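Local coordinates for putative exported protein (Bacteroides fragilis, PDB 3FZX) that is of unknown function but binds calcium and, with its YmcC-like beta-barrel fold and kinship to lipoprotein carriers, may bind lipid, at residues G76-S81 with M106-A111; D110-P115 with Y164-K169; I195-Q200 with Y210-R215. One frame throughout, in Å; residues are numbered along the deposited sequence.

Interaction 1 of 3, residues G76-S81 with M106-A111; sequences GNFSMS and MNYPDA
F78 gives its backbone O to Y108 N, the first bond of an antiparallel strand pair in the barrel wall. That bond is 3.0 Å long from Y108 N to F78 O. A water takes the N-H of F78 and donates to Y108 O, so it carries the pairing one step past the direct bonds. The F78 side chain has CG anti to the backbone N (chi1 177°). This brings its ring edge to the methylene of Y108, with F78 CD2 3.9 Å from Y108 CB. S79 forms the non-hydrogen-bonded pair with N107, CA atoms 4.0 Å apart, and both side chains start out on the face opposite M80 and M106. N107 turns its amide elsewhere: OD1 accepts from D125 N, and ND2 donates to E123 O, in the chain that follows the calcium ligands D121 and D122. M80 and M106, both selenomethionines, make the hydrogen-bonded pair. M80 N donates to M106 O at 2.9 Å, and M106 N returns a bond to M80 O at 2.7 Å. On the buried side, M80 runs extended beyond CG and crosses the Y108 side chain at about a right angle. The hydroxyl of Y108 bonds to E187. The M80 methyl lies over one ring face in a CH-pi contact, with CE 3.8 Å from the Y108 centroid and displaced toward the CE1 rim.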
loop_
_atom_site.group_PDB
_atom_site.type_symbol
_atom_site.label_atom_id
_atom_site.label_comp_id
_atom_site.label_asym_id
_atom_site.label_seq_id
_atom_site.Cartn_x
_atom_site.Cartn_y
_atom_site.Cartn_z
ATOM N N GLY A 76 9.860 -8.768 -12.001
ATOM C CA GLY A 76 10.933 -7.849 -12.367
ATOM C C GLY A 76 10.827 -6.472 -11.741
ATOM O O GLY A 76 11.755 -5.675 -11.897
ATOM N N ASN A 77 9.756 -6.217 -10.977
ATOM C CA ASN A 77 9.326 -4.853 -10.645
ATOM C C ASN A 77 9.511 -4.367 -9.223
ATOM O O ASN A 77 9.038 -4.979 -8.251
ATOM C CB ASN A 77 7.870 -4.704 -11.071
ATOM C CG ASN A 77 7.628 -5.316 -12.459
ATOM O OD1 ASN A 77 8.507 -5.268 -13.332
ATOM N ND2 ASN A 77 6.475 -5.943 -12.643
ATOM N N PHE A 78 10.193 -3.230 -9.108
ATOM C CA PHE A 78 10.438 -2.624 -7.820
ATOM C C PHE A 78 9.354 -1.622 -7.496
ATOM O O PHE A 78 9.014 -0.794 -8.328
ATOM C CB PHE A 78 11.787 -1.909 -7.793
ATOM C CG PHE A 78 12.058 -1.210 -6.494
ATOM C CD1 PHE A 78 12.646 -1.874 -5.453
ATOM C CD2 PHE A 78 11.679 0.112 -6.313
ATOM C CE1 PHE A 78 12.870 -1.237 -4.241
ATOM C CE2 PHE A 78 11.895 0.755 -5.102
ATOM C CZ PHE A 78 12.500 0.092 -4.083
ATOM N N SER A 79 8.834 -1.659 -6.269
ATOM C CA SER A 79 7.919 -0.620 -5.818
ATOM C C SER A 79 8.175 -0.298 -4.363
ATOM O O SER A 79 8.901 -1.036 -3.679
ATOM C CB SER A 79 6.459 -1.034 -6.049
ATOM O OG SER A 79 6.077 -2.190 -5.309
HETATM N N MSE A 80 7.636 0.827 -3.891
HETATM C CA MSE A 80 7.781 1.192 -2.492
HETATM C C MSE A 80 6.754 2.203 -2.010
HETATM O O MSE A 80 6.096 2.882 -2.797
HETATM C CB MSE A 80 9.202 1.702 -2.171
HETATM C CG MSE A 80 9.551 3.047 -2.790
HETATM SE SE MSE A 80 11.419 3.597 -2.269
HETATM C CE MSE A 80 11.672 4.878 -3.744
ATOM N N SER A 81 6.635 2.276 -0.691
ATOM C CA SER A 81 5.839 3.290 -0.016
ATOM C C SER A 81 6.251 4.684 -0.438
ATOM O O SER A 81 7.419 4.937 -0.764
ATOM C CB SER A 81 6.046 3.197 1.496
ATOM O OG SER A 81 5.679 1.928 1.947
HETATM N N MSE A 106 4.333 2.640 -4.849
HETATM C CA MSE A 106 4.596 3.215 -6.149
HETATM C C MSE A 106 5.819 2.553 -6.816
HETATM O O MSE A 106 6.857 2.348 -6.178
HETATM C CB MSE A 106 4.853 4.709 -5.976
HETATM C CG MSE A 106 4.972 5.450 -7.272
HETATM SE SE MSE A 106 4.555 7.350 -6.948
HETATM C CE MSE A 106 6.171 7.813 -6.200
ATOM N N ASN A 107 5.704 2.305 -8.109
ATOM C CA ASN A 107 6.725 1.594 -8.876
ATOM C C ASN A 107 7.860 2.506 -9.373
ATOM O O ASN A 107 7.643 3.692 -9.624
ATOM C CB ASN A 107 6.078 0.868 -10.056
ATOM C CG ASN A 107 5.657 1.832 -11.160
ATOM O OD1 ASN A 107 4.958 2.831 -10.916
ATOM N ND2 ASN A 107 6.133 1.581 -12.355
ATOM N N TYR A 108 9.068 1.957 -9.475
ATOM C CA TYR A 108 10.217 2.697 -9.978
ATOM C C TYR A 108 10.883 1.843 -11.028
ATOM O O TYR A 108 11.582 0.896 -10.692
ATOM C CB TYR A 108 11.198 3.056 -8.849
ATOM C CG TYR A 108 10.679 4.175 -8.005
ATOM C CD1 TYR A 108 9.707 3.948 -7.029
ATOM C CD2 TYR A 108 11.109 5.478 -8.221
ATOM C CE1 TYR A 108 9.188 4.990 -6.276
ATOM C CE2 TYR A 108 10.606 6.524 -7.478
ATOM C CZ TYR A 108 9.638 6.285 -6.508
ATOM O OH TYR A 108 9.135 7.338 -5.770
ATOM N N PRO A 109 10.649 2.153 -12.314
ATOM C CA PRO A 109 11.271 1.365 -13.356
ATOM C C PRO A 109 12.784 1.434 -13.369
ATOM O O PRO A 109 13.414 2.413 -12.915
ATOM C CB PRO A 109 10.729 1.954 -14.654
ATOM C CG PRO A 109 9.738 2.959 -14.306
ATOM C CD PRO A 109 9.817 3.242 -12.844
ATOM N N ASP A 110 13.347 0.375 -13.924
ATOM C CA ASP A 110 14.774 0.182 -14.037
ATOM C C ASP A 110 15.209 0.629 -15.431
ATOM O O ASP A 110 15.239 -0.169 -16.370
ATOM C CB ASP A 110 15.072 -1.300 -13.804
ATOM C CG ASP A 110 16.535 -1.631 -13.868
ATOM O OD1 ASP A 110 17.365 -0.723 -14.128
ATOM O OD2 ASP A 110 16.836 -2.819 -13.631
ATOM N N ALA A 111 15.511 1.916 -15.554
ATOM C CA ALA A 111 16.000 2.521 -16.804
ATOM C C ALA A 111 17.316 1.894 -17.216
ATOM O O ALA A 111 17.573 1.651 -18.402
ATOM C CB ALA A 111 16.196 4.021 -16.621
HETATM O O HOH W 1 11.391 -1.718 -11.204
#

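Interaction 2 of 3, residues D110-P115 with Y164-K169; sequences DAFSNP and YCTKVK
A111 and F112 pack from a loop against T166 and Y164, in a contact of side chains and one bridging water at the barrel wall. The loop follows strand 99-107; its partner is strand 161-175. F112 carries most of the contact. Its CG lies beside the backbone N, anti to the carbonyl carbon (chi1 -48°), and the ring reaches out to the strand. T166 OG1 sits over one face of this ring, 3.2 Å from F112 CZ. The ring edge meets the strand backbone at C165. F112 and Y164 meet rim to rim, with neither ring over the face of the other. Their planes are 52° apart, and F112 CE1 lies 3.5 Å from Y164 CD2. The Y164 hydroxyl is bonded to T153 on strand 136-158. The loop is shaped by an Asx motif: D110 OD1 accepts from S113 N at 3.0 Å, met from above the carboxylate plane. N114 N also bonds back to D110 O at 2.8 Å, a second bond within the same turn. The same loop runs on to G119, D121 and D122, which bind calcium. A111 CB points to the strand and touches T166 OG1 at 3.4 Å. Beside this methyl, a water accepts from A111 N at 2.8 Å and also bonds T166 OG1.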
loop_
_atom_site.group_PDB
_atom_site.type_symbol
_atom_site.label_atom_id
_atom_site.label_comp_id
_atom_site.label_asym_id
_atom_site.label_seq_id
_atom_site.Cartn_x
_atom_site.Cartn_y
_atom_site.Cartn_z
ATOM N N ASP A 110 13.347 0.375 -13.924
ATOM C CA ASP A 110 14.774 0.182 -14.037
ATOM C C ASP A 110 15.209 0.629 -15.431
ATOM O O ASP A 110 15.239 -0.169 -16.370
ATOM C CB ASP A 110 15.072 -1.300 -13.804
ATOM C CG ASP A 110 16.535 -1.631 -13.868
ATOM O OD1 ASP A 110 17.365 -0.723 -14.128
ATOM O OD2 ASP A 110 16.836 -2.819 -13.631
ATOM N N ALA A 111 15.511 1.916 -15.554
ATOM C CA ALA A 111 16.000 2.521 -16.804
ATOM C C ALA A 111 17.316 1.894 -17.216
ATOM O O ALA A 111 17.573 1.651 -18.402
ATOM C CB ALA A 111 16.196 4.021 -16.621
ATOM N N PHE A 112 18.119 1.606 -16.197
ATOM C CA PHE A 112 19.495 1.132 -16.342
ATOM C C PHE A 112 19.565 -0.220 -17.019
ATOM O O PHE A 112 20.560 -0.505 -17.661
ATOM C CB PHE A 112 20.219 1.068 -14.977
ATOM C CG PHE A 112 20.071 2.325 -14.111
ATOM C CD1 PHE A 112 20.811 3.478 -14.379
ATOM C CD2 PHE A 112 19.213 2.327 -12.992
ATOM C CE1 PHE A 112 20.687 4.638 -13.553
ATOM C CE2 PHE A 112 19.089 3.492 -12.159
ATOM C CZ PHE A 112 19.834 4.636 -12.446
ATOM N N SER A 113 18.536 -1.055 -16.868
ATOM C CA SER A 113 18.480 -2.317 -17.595
ATOM C C SER A 113 17.507 -2.204 -18.762
ATOM O O SER A 113 17.820 -2.679 -19.833
ATOM C CB SER A 113 18.119 -3.491 -16.681
ATOM O OG SER A 113 16.731 -3.784 -16.677
ATOM N N ASN A 114 16.335 -1.596 -18.558
ATOM C CA ASN A 114 15.331 -1.374 -19.626
ATOM C C ASN A 114 15.284 0.088 -20.054
ATOM O O ASN A 114 14.529 0.868 -19.478
ATOM C CB ASN A 114 13.959 -1.793 -19.137
ATOM C CG ASN A 114 13.982 -3.158 -18.544
ATOM O OD1 ASN A 114 14.966 -3.890 -18.714
ATOM N ND2 ASN A 114 12.919 -3.519 -17.822
ATOM N N PRO A 115 16.066 0.455 -21.086
ATOM C CA PRO A 115 16.219 1.851 -21.460
ATOM C C PRO A 115 14.928 2.494 -21.928
ATOM O O PRO A 115 14.068 1.850 -22.554
ATOM C CB PRO A 115 17.233 1.801 -22.603
ATOM C CG PRO A 115 16.965 0.510 -23.249
ATOM C CD PRO A 115 16.625 -0.433 -22.124
ATOM N N TYR A 164 25.040 7.661 -9.991
ATOM C CA TYR A 164 24.392 7.620 -11.299
ATOM C C TYR A 164 22.929 7.335 -11.036
ATOM O O TYR A 164 22.595 6.338 -10.386
ATOM C CB TYR A 164 25.022 6.550 -12.215
ATOM C CG TYR A 164 24.677 6.755 -13.675
ATOM C CD1 TYR A 164 25.186 7.848 -14.366
ATOM C CD2 TYR A 164 23.844 5.879 -14.357
ATOM C CE1 TYR A 164 24.884 8.078 -15.700
ATOM C CE2 TYR A 164 23.536 6.091 -15.725
ATOM C CZ TYR A 164 24.073 7.200 -16.376
ATOM O OH TYR A 164 23.809 7.466 -17.699
ATOM N N CYS A 165 22.068 8.235 -11.504
ATOM C CA CYS A 165 20.650 8.215 -11.198
ATOM C C CYS A 165 19.753 8.244 -12.418
ATOM O O CYS A 165 20.166 8.686 -13.500
ATOM C CB CYS A 165 20.293 9.484 -10.421
ATOM S SG CYS A 165 20.953 9.492 -8.804
ATOM N N THR A 166 18.513 7.815 -12.200
ATOM C CA THR A 166 17.430 8.047 -13.148
ATOM C C THR A 166 16.675 9.300 -12.701
ATOM O O THR A 166 16.323 9.416 -11.528
ATOM C CB THR A 166 16.462 6.848 -13.195
ATOM O OG1 THR A 166 17.137 5.764 -13.827
ATOM C CG2 THR A 166 15.174 7.193 -13.977
ATOM N N LYS A 167 16.461 10.222 -13.641
ATOM C CA LYS A 167 15.730 11.469 -13.401
ATOM C C LYS A 167 14.332 11.366 -13.966
ATOM O O LYS A 167 14.148 11.023 -15.128
ATOM C CB LYS A 167 16.420 12.652 -14.064
ATOM C CG LYS A 167 15.739 14.010 -13.787
ATOM C CD LYS A 167 16.475 15.142 -14.458
ATOM C CE LYS A 167 15.734 16.460 -14.337
ATOM N NZ LYS A 167 16.624 17.609 -14.802
ATOM N N VAL A 168 13.362 11.683 -13.123
ATOM C CA VAL A 168 11.959 11.607 -13.425
ATOM C C VAL A 168 11.317 12.980 -13.183
ATOM O O VAL A 168 11.757 13.727 -12.313
ATOM C CB VAL A 168 11.316 10.527 -12.518
ATOM C CG1 VAL A 168 9.811 10.560 -12.606
ATOM C CG2 VAL A 168 11.812 9.162 -12.935
ATOM N N LYS A 169 10.338 13.337 -14.007
ATOM C CA LYS A 169 9.531 14.541 -13.811
ATOM C C LYS A 169 8.111 14.063 -13.492
ATOM O O LYS A 169 7.670 13.052 -14.028
ATOM C CB LYS A 169 9.534 15.414 -15.066
ATOM C CG LYS A 169 8.715 16.705 -14.942
ATOM C CD LYS A 169 8.806 17.626 -16.178
ATOM C CE LYS A 169 7.825 18.837 -16.054
ATOM N NZ LYS A 169 7.805 19.792 -17.233
HETATM O O HOH W 2 16.167 3.453 -13.359
#

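Interaction 3 of 3, residues I195-Q200 with Y210-R215; sequences IVRSEQ and YSVLER
S198 and S211 both hold OG between the backbone N and the carbonyl carbon (chi1 75° and 76°), and the two hydroxyls meet across the strands. S198 OG and S211 OG are 2.9 Å apart and hydrogen-bonded; either could be the donor. This polar pair is buried, and S211 OG has a second partner in R21 NE on strand 18-25. The backbones of the same two residues join twice: S198 N donates to S211 O at 3.0 Å, and S211 N donates to S198 O at 2.9 Å. R197, E199, Y210 and V212 lie on the opposite face of the sheet. R197 is extended from CG to NE and runs alongside V212, where R197 NH1 lies 3.5 Å from V212 CG2. R197 NE and NH2 both grip E199 OE2 side-on, in the guanidinium plane, and the salt bridge from R197 NH2 to E199 OE2 measures 2.8 Å. The carboxylate is met on its anti side. E199 OE1 is bonded to Y201, so both oxygens are held. E199 CG also packs on Y210 CB at 3.9 Å. At V196 the strand turns a corner. There V196 O accepts from L213 N at 2.8 Å, which continues the ladder past R197. V196 and R197 together face W188 on the neighbouring strand 180-190, a classic beta bulge. Strands 194-202 and 207-217 form an antiparallel beta hairpin, the last two strands of the barrel.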
loop_
_atom_site.group_PDB
_atom_site.type_symbol
_atom_site.label_atom_id
_atom_site.label_comp_id
_atom_site.label_asym_id
_atom_site.label_seq_id
_atom_site.Cartn_x
_atom_site.Cartn_y
_atom_site.Cartn_z
ATOM N N ILE A 195 15.755 7.596 -3.391
ATOM C CA ILE A 195 15.800 8.996 -3.813
ATOM C C ILE A 195 17.103 9.661 -3.358
ATOM O O ILE A 195 17.411 9.739 -2.155
ATOM C CB ILE A 195 14.592 9.832 -3.236
ATOM C CG1 ILE A 195 13.228 9.168 -3.540
ATOM C CG2 ILE A 195 14.662 11.289 -3.720
ATOM C CD1 ILE A 195 13.031 8.726 -4.960
ATOM N N VAL A 196 17.853 10.141 -4.332
ATOM C CA VAL A 196 19.116 10.838 -4.097
ATOM C C VAL A 196 18.875 12.346 -4.023
ATOM O O VAL A 196 19.539 13.052 -3.263
ATOM C CB VAL A 196 20.123 10.476 -5.216
ATOM C CG1 VAL A 196 21.354 11.338 -5.191
ATOM C CG2 VAL A 196 20.507 8.991 -5.069
ATOM N N ARG A 197 17.930 12.833 -4.828
ATOM C CA ARG A 197 17.628 14.243 -4.885
ATOM C C ARG A 197 16.203 14.419 -5.360
ATOM O O ARG A 197 15.703 13.589 -6.125
ATOM C CB ARG A 197 18.599 14.925 -5.844
ATOM C CG ARG A 197 18.365 16.434 -6.013
ATOM C CD ARG A 197 19.290 17.059 -7.082
ATOM N NE ARG A 197 19.005 18.489 -7.185
ATOM C CZ ARG A 197 19.518 19.444 -6.398
ATOM N NH1 ARG A 197 20.406 19.177 -5.444
ATOM N NH2 ARG A 197 19.134 20.700 -6.561
ATOM N N SER A 198 15.542 15.466 -4.883
ATOM C CA SER A 198 14.238 15.852 -5.399
ATOM C C SER A 198 14.089 17.355 -5.324
ATOM O O SER A 198 14.756 18.017 -4.513
ATOM C CB SER A 198 13.099 15.203 -4.624
ATOM O OG SER A 198 12.939 15.841 -3.374
ATOM N N GLU A 199 13.209 17.890 -6.168
ATOM C CA GLU A 199 12.936 19.322 -6.226
ATOM C C GLU A 199 11.461 19.523 -6.478
ATOM O O GLU A 199 10.888 18.807 -7.298
ATOM C CB GLU A 199 13.706 19.967 -7.372
ATOM C CG GLU A 199 15.208 19.959 -7.212
ATOM C CD GLU A 199 15.930 20.421 -8.469
ATOM O OE1 GLU A 199 15.273 20.804 -9.460
ATOM O OE2 GLU A 199 17.159 20.384 -8.463
ATOM N N GLN A 200 10.851 20.500 -5.789
ATOM C CA GLN A 200 9.443 20.825 -5.971
ATOM C C GLN A 200 9.270 22.266 -6.429
ATOM O O GLN A 200 9.927 23.173 -5.897
ATOM C CB GLN A 200 8.653 20.582 -4.685
ATOM C CG GLN A 200 8.671 19.103 -4.235
ATOM C CD GLN A 200 9.996 18.701 -3.612
ATOM O OE1 GLN A 200 10.517 19.418 -2.760
ATOM N NE2 GLN A 200 10.559 17.560 -4.043
ATOM N N TYR A 210 13.478 21.500 -1.912
ATOM C CA TYR A 210 14.249 20.415 -2.455
ATOM C C TYR A 210 14.876 19.604 -1.328
ATOM O O TYR A 210 14.991 20.082 -0.172
ATOM C CB TYR A 210 15.291 20.928 -3.437
ATOM C CG TYR A 210 16.374 21.791 -2.846
ATOM C CD1 TYR A 210 16.172 23.155 -2.669
ATOM C CD2 TYR A 210 17.620 21.257 -2.514
ATOM C CE1 TYR A 210 17.145 23.947 -2.160
ATOM C CE2 TYR A 210 18.629 22.065 -1.984
ATOM C CZ TYR A 210 18.363 23.405 -1.820
ATOM O OH TYR A 210 19.283 24.230 -1.303
ATOM N N SER A 211 15.254 18.377 -1.664
ATOM C CA SER A 211 15.932 17.504 -0.734
ATOM C C SER A 211 17.117 16.841 -1.431
ATOM O O SER A 211 17.111 16.667 -2.652
ATOM C CB SER A 211 14.948 16.478 -0.168
ATOM O OG SER A 211 14.667 15.460 -1.104
ATOM N N VAL A 212 18.151 16.520 -0.648
ATOM C CA VAL A 212 19.393 15.941 -1.139
ATOM C C VAL A 212 19.883 14.889 -0.137
ATOM O O VAL A 212 19.880 15.105 1.079
ATOM C CB VAL A 212 20.511 17.021 -1.298
ATOM C CG1 VAL A 212 21.754 16.433 -1.976
ATOM C CG2 VAL A 212 19.992 18.233 -2.087
ATOM N N LEU A 213 20.295 13.745 -0.659
ATOM C CA LEU A 213 20.933 12.692 0.124
ATOM C C LEU A 213 22.112 13.292 0.876
ATOM O O LEU A 213 22.954 13.966 0.293
ATOM C CB LEU A 213 21.432 11.580 -0.809
ATOM C CG LEU A 213 22.124 10.369 -0.154
ATOM C CD1 LEU A 213 21.198 9.640 0.767
ATOM C CD2 LEU A 213 22.699 9.472 -1.258
ATOM N N GLU A 214 22.154 13.044 2.176
ATOM C CA GLU A 214 23.150 13.619 3.056
ATOM C C GLU A 214 24.153 12.582 3.585
ATOM O O GLU A 214 25.321 12.891 3.736
ATOM C CB GLU A 214 22.417 14.314 4.228
ATOM C CG GLU A 214 23.295 14.858 5.362
ATOM C CD GLU A 214 24.197 15.991 4.945
ATOM O OE1 GLU A 214 23.970 16.554 3.862
ATOM O OE2 GLU A 214 25.102 16.361 5.726
ATOM N N ARG A 215 23.706 11.367 3.887
ATOM C CA ARG A 215 24.594 10.378 4.489
ATOM C C ARG A 215 24.102 8.936 4.275
ATOM O O ARG A 215 22.896 8.680 4.327
ATOM C CB ARG A 215 24.691 10.668 6.001
ATOM C CG ARG A 215 25.723 9.849 6.755
ATOM C CD ARG A 215 25.610 10.002 8.268
ATOM N NE ARG A 215 26.533 9.082 8.949
ATOM C CZ ARG A 215 26.603 8.862 10.271
ATOM N NH1 ARG A 215 25.799 9.497 11.124
ATOM N NH2 ARG A 215 27.491 7.986 10.748
#

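In the fold
All three contacts reach one antiparallel sheet closed into a barrel; interactions 1 and 3 pair its strands, and interaction 2 packs a loop on it. Interaction 1 pairs strands 77-81 and 99-107. The chain then leaves the sheet through D110 and A111, which interactions 1 and 2 share, and packs on strand 161-175. Interaction 3 comes last along the chain, in the closing hairpin. The centres of interactions 1 and 2 are about 11 Å apart; that of interaction 3 lies about 18 Å from the first and 16 Å from the second. I195 CD1 touches Y108 and M80, and C165 packs on V196, so residues distant in sequence meet. The calcium ligands G119, D121 and D122 lie further along the interaction 2 loop.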